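Pectate lyase (Cellvibrio cellulosa, PDB 1GXM) cleaves polygalacturonic acid (pectate) chains by anti-beta-elimination, the part studied here being the family 10 catalytic module of a longer protein. Local coordinates at residues A[71-75]-A[132-136]; A[110-115]-A[173-177]. One frame throughout, in Å; residues are numbered along the deposited sequence.

Interaction 1 of 2, residues A[71-75]-A[132-136]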
# COMPACT_ATOMS: atom_id res chain seq x y z
N ILE A 71 0.18 -0.81 10.20
CA ILE A 71 0.55 -0.16 8.95
C ILE A 71 -0.66 0.45 8.25
O ILE A 71 -0.59 0.84 7.09
CB ILE A 71 1.29 -1.14 8.02
CG1 ILE A 71 0.48 -2.38 7.75
CG2 ILE A 71 2.63 -1.51 8.64
CD1 ILE A 71 1.01 -3.21 6.59
N ASP A 72 -1.76 0.56 8.97
CA ASP A 72 -2.92 1.25 8.43
C ASP A 72 -2.72 2.75 8.49
O ASP A 72 -2.04 3.28 9.36
CB ASP A 72 -4.16 0.85 9.17
CG ASP A 72 -5.43 1.32 8.49
OD1 ASP A 72 -5.45 1.47 7.24
OD2 ASP A 72 -6.41 1.57 9.17
N ASN A 73 -3.34 3.45 7.54
CA ASN A 73 -3.30 4.92 7.53
C ASN A 73 -1.88 5.47 7.64
O ASN A 73 -1.64 6.46 8.34
CB ASN A 73 -4.22 5.50 8.61
CG ASN A 73 -4.62 6.95 8.33
OD1 ASN A 73 -4.57 7.40 7.18
ND2 ASN A 73 -5.03 7.67 9.37
N GLY A 74 -0.95 4.81 6.96
CA GLY A 74 0.44 5.23 6.88
C GLY A 74 1.23 5.01 8.15
O GLY A 74 2.40 5.38 8.22
N ALA A 75 0.62 4.42 9.16
CA ALA A 75 1.30 4.25 10.43
C ALA A 75 2.50 3.32 10.28
O ALA A 75 2.53 2.44 9.42
CB ALA A 75 0.38 3.73 11.47
N PHE A 132 -3.10 -5.03 1.66
CA PHE A 132 -2.71 -4.05 0.67
C PHE A 132 -3.41 -2.74 0.87
O PHE A 132 -2.93 -1.71 0.44
CB PHE A 132 -2.94 -4.58 -0.74
CG PHE A 132 -2.14 -5.80 -1.05
CD1 PHE A 132 -0.76 -5.74 -1.05
CD2 PHE A 132 -2.74 -7.01 -1.32
CE1 PHE A 132 -0.01 -6.85 -1.33
CE2 PHE A 132 -1.98 -8.12 -1.59
CZ PHE A 132 -0.63 -8.04 -1.61
N ASN A 133 -4.52 -2.76 1.58
CA ASN A 133 -5.30 -1.60 1.92
C ASN A 133 -4.44 -0.46 2.39
O ASN A 133 -3.53 -0.63 3.18
CB ASN A 133 -6.28 -1.96 3.03
CG ASN A 133 -7.35 -0.94 3.19
OD1 ASN A 133 -8.21 -0.80 2.33
ND2 ASN A 133 -7.34 -0.22 4.29
N ASP A 134 -4.77 0.73 1.90
CA ASP A 134 -4.05 1.96 2.23
C ASP A 134 -2.56 1.85 1.95
O ASP A 134 -1.73 2.42 2.65
CB ASP A 134 -4.27 2.33 3.70
CG ASP A 134 -4.32 3.83 3.87
OD1 ASP A 134 -4.36 4.29 5.03
OD2 ASP A 134 -4.33 4.64 2.91
N ASN A 135 -2.23 1.12 0.91
CA ASN A 135 -0.86 0.89 0.49
C ASN A 135 0.02 0.26 1.56
O ASN A 135 1.23 0.36 1.50
CB ASN A 135 -0.23 2.20 -0.02
CG ASN A 135 -0.89 2.69 -1.26
OD1 ASN A 135 -1.16 1.90 -2.18
ND2 ASN A 135 -1.15 3.99 -1.31
N GLY A 136 -0.58 -0.42 2.52
CA GLY A 136 0.17 -0.87 3.68
C GLY A 136 1.29 -1.84 3.33
O GLY A 136 2.46 -1.56 3.53
O HOH W 1 -0.69 2.69 5.14
O HOH W 2 -2.70 -0.93 5.76
O HOH W 3 -4.80 -0.70 6.05
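The amide of Asn73 and the carboxylate of Asp134 lie side by side, pointing the same way with planes 17° apart, and Asn73 OD1 is 3.8 Å from Asp134 OD1. The Asp72 carboxylate crosses that of Asp134 at nearly a right angle, their planes 70° apart, with Asp72 OD1 3.7 Å from Asp134 OD1. Asp134 is modelled in two conformers and the one described brings OD1 very close to Asn73 CA, so details at its carboxylate are doubtful. Asn73 ND2 hydrogen-bonds Asn53 OD1, and Asp72 OD2 forms a salt bridge to Lys52. The firmer evidence for cohesion is solvent: one water donates to Ile71 O (2.7 Å) and Asp134 O (2.7 Å) while accepting from Gly74 N, a second joins Ile71 O to Asn133 O, and a third donates to Asp72 OD1 and accepts from Asn133 ND2, the water lying 3.1 Å from ND2. The apolar element is Ile71, whose CG1 sits between the backbone N and carbonyl carbon (chi1 56°) and brings CD1 to 3.5 Å from Gly136 C. Two strand-to-helix loops, leading into helices 77-90 and 136-148, thus meet near the centre of the largely alpha-helical family 10 catalytic module.

Interaction 2 of 2, residues A[110-115]-A[173-177]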
# COMPACT_ATOMS: atom_id res chain seq x y z
N GLN A 110 5.82 -10.26 9.65
CA GLN A 110 5.68 -10.94 8.39
C GLN A 110 5.41 -12.42 8.58
O GLN A 110 6.11 -13.11 9.32
CB GLN A 110 6.92 -10.73 7.52
CG GLN A 110 6.75 -11.18 6.10
CD GLN A 110 7.92 -10.80 5.25
OE1 GLN A 110 9.07 -10.99 5.64
NE2 GLN A 110 7.64 -10.25 4.07
N TYR A 111 4.39 -12.92 7.91
CA TYR A 111 4.12 -14.33 7.92
C TYR A 111 5.18 -15.09 7.12
O TYR A 111 5.88 -14.51 6.32
CB TYR A 111 2.77 -14.62 7.30
CG TYR A 111 1.55 -14.16 8.05
CD1 TYR A 111 1.05 -12.87 7.91
CD2 TYR A 111 0.83 -15.05 8.81
CE1 TYR A 111 -0.12 -12.49 8.52
CE2 TYR A 111 -0.33 -14.67 9.44
CZ TYR A 111 -0.81 -13.38 9.27
OH TYR A 111 -1.97 -13.03 9.88
N SER A 112 5.19 -16.41 7.27
CA SER A 112 6.13 -17.26 6.55
C SER A 112 5.98 -17.11 5.04
O SER A 112 6.93 -17.29 4.30
CB SER A 112 5.92 -18.72 6.92
OG SER A 112 4.65 -19.17 6.56
N THR A 113 4.78 -16.75 4.61
CA THR A 113 4.47 -16.58 3.19
C THR A 113 4.93 -15.24 2.62
O THR A 113 4.86 -15.02 1.43
CB THR A 113 2.99 -16.63 2.98
OG1 THR A 113 2.39 -15.60 3.76
CG2 THR A 113 2.38 -17.95 3.45
N GLY A 114 5.31 -14.32 3.48
CA GLY A 114 5.67 -12.97 3.09
C GLY A 114 4.58 -11.94 3.34
O GLY A 114 4.86 -10.76 3.25
N ALA A 115 3.37 -12.37 3.63
CA ALA A 115 2.27 -11.45 3.89
C ALA A 115 2.61 -10.55 5.06
O ALA A 115 3.20 -10.99 6.05
CB ALA A 115 1.05 -12.23 4.22
N LYS A 173 10.42 -12.31 0.27
CA LYS A 173 9.23 -13.04 0.69
C LYS A 173 7.97 -12.26 0.34
O LYS A 173 7.01 -12.84 -0.08
CB LYS A 173 9.27 -13.32 2.18
CG LYS A 173 10.27 -14.38 2.58
CD LYS A 173 10.51 -14.42 4.08
CE LYS A 173 9.30 -14.77 4.87
NZ LYS A 173 9.65 -14.88 6.31
N GLY A 174 7.99 -10.95 0.55
CA GLY A 174 6.84 -10.12 0.23
C GLY A 174 6.54 -10.13 -1.24
O GLY A 174 5.38 -10.18 -1.68
N THR A 175 7.61 -10.10 -2.03
CA THR A 175 7.45 -10.16 -3.47
C THR A 175 6.86 -11.49 -3.89
O THR A 175 5.98 -11.54 -4.74
CB THR A 175 8.80 -9.94 -4.15
OG1 THR A 175 9.29 -8.64 -3.83
CG2 THR A 175 8.66 -9.94 -5.65
N ASP A 176 7.39 -12.57 -3.33
CA ASP A 176 6.87 -13.89 -3.59
C ASP A 176 5.38 -13.94 -3.27
O ASP A 176 4.59 -14.48 -4.04
CB ASP A 176 7.66 -14.91 -2.78
CG ASP A 176 7.30 -16.32 -3.13
OD1 ASP A 176 7.69 -16.77 -4.22
OD2 ASP A 176 6.61 -17.02 -2.37
N TYR A 177 5.01 -13.40 -2.10
CA TYR A 177 3.60 -13.35 -1.73
C TYR A 177 2.75 -12.65 -2.80
O TYR A 177 1.71 -13.14 -3.22
CB TYR A 177 3.41 -12.66 -0.36
CG TYR A 177 1.98 -12.71 0.02
CD1 TYR A 177 1.09 -11.73 -0.41
CD2 TYR A 177 1.47 -13.78 0.73
CE1 TYR A 177 -0.22 -11.82 -0.15
CE2 TYR A 177 0.15 -13.88 1.00
CZ TYR A 177 -0.71 -12.89 0.55
OH TYR A 177 -2.06 -12.99 0.78
O HOH W 4 10.83 -12.36 7.11
O HOH W 5 8.05 -15.00 8.63
O HOH W 6 4.42 -16.56 -0.67
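Tyr177 reaches Ala115 and Thr113 because its CG lies anti to the backbone N (chi1 -176°), which carries the ring off the helix along the turn. Lys173 bends at chi3 (63°), bringing its CE against the turn carbonyls, 3.5 Å from Ser112 O. The Tyr177 ring is then bounded on two sides: Ala115 CB lies over one face, offset toward the rim and 4.0 Å from the ring centroid, a CH-pi contact, while Thr113 O sits in plane at the edge and approaches Tyr177 CB to 3.3 Å. Thr113 OG1 and the Tyr177 hydroxyl have their partners beyond, in the carbonyls of Ala198 and Gly197.

The backbones come together at two glycines, Gly114 CA and Gly174 CA being 4.2 Å apart. There Gly114 CA makes a nearly straight CA-H...O contact with Lys173 O (3.4 Å, 166° at the hydrogen), although that oxygen also accepts the helical bond from Tyr177 N. The turn from Tyr111 to Gly114 is type I, and Gln110 braces it through NE2 to Gly114 O (2.9 Å) while the same nitrogen also bonds Ala170 O of the helix. Water bridges complete the polar edge of the contact: two waters tie Lys173 NZ to Gln110 OE1 and to Gln110 O, and a third donates to Thr113 O (2.6 Å) and to Asp176 OD2.

Segment 110-115 leads from helix 93-109 to strand 119-120 and packs against helix 161-181. Ala115 and Tyr177 both touch Ala130 of strand 130-131, the Tyr201 ring meets that of Tyr177, and Thr175, on the helix face turned from the turn, touches Phe225 and Leu226 of helix 219-226.

The two interactions have centres about 16 Å apart, and their segments alternate along the chain. They meet directly through Phe132, which lies in 132-136 but does not touch 71-75: its CZ packs against Tyr177 CE1 of interaction 2, at 4.1 Å, and so on the same helix, 161-181, against which 110-115 packs. Both are partly buried, but interaction 1 lies nearer the middle of the chain, about 6 Å from its centre against about 14 Å. The inner contact joins two loops largely through waters and acidic groups; the outer one sets a turn on a helix by close backbone packing and a tyrosine face, with waters around its lysine and aspartate.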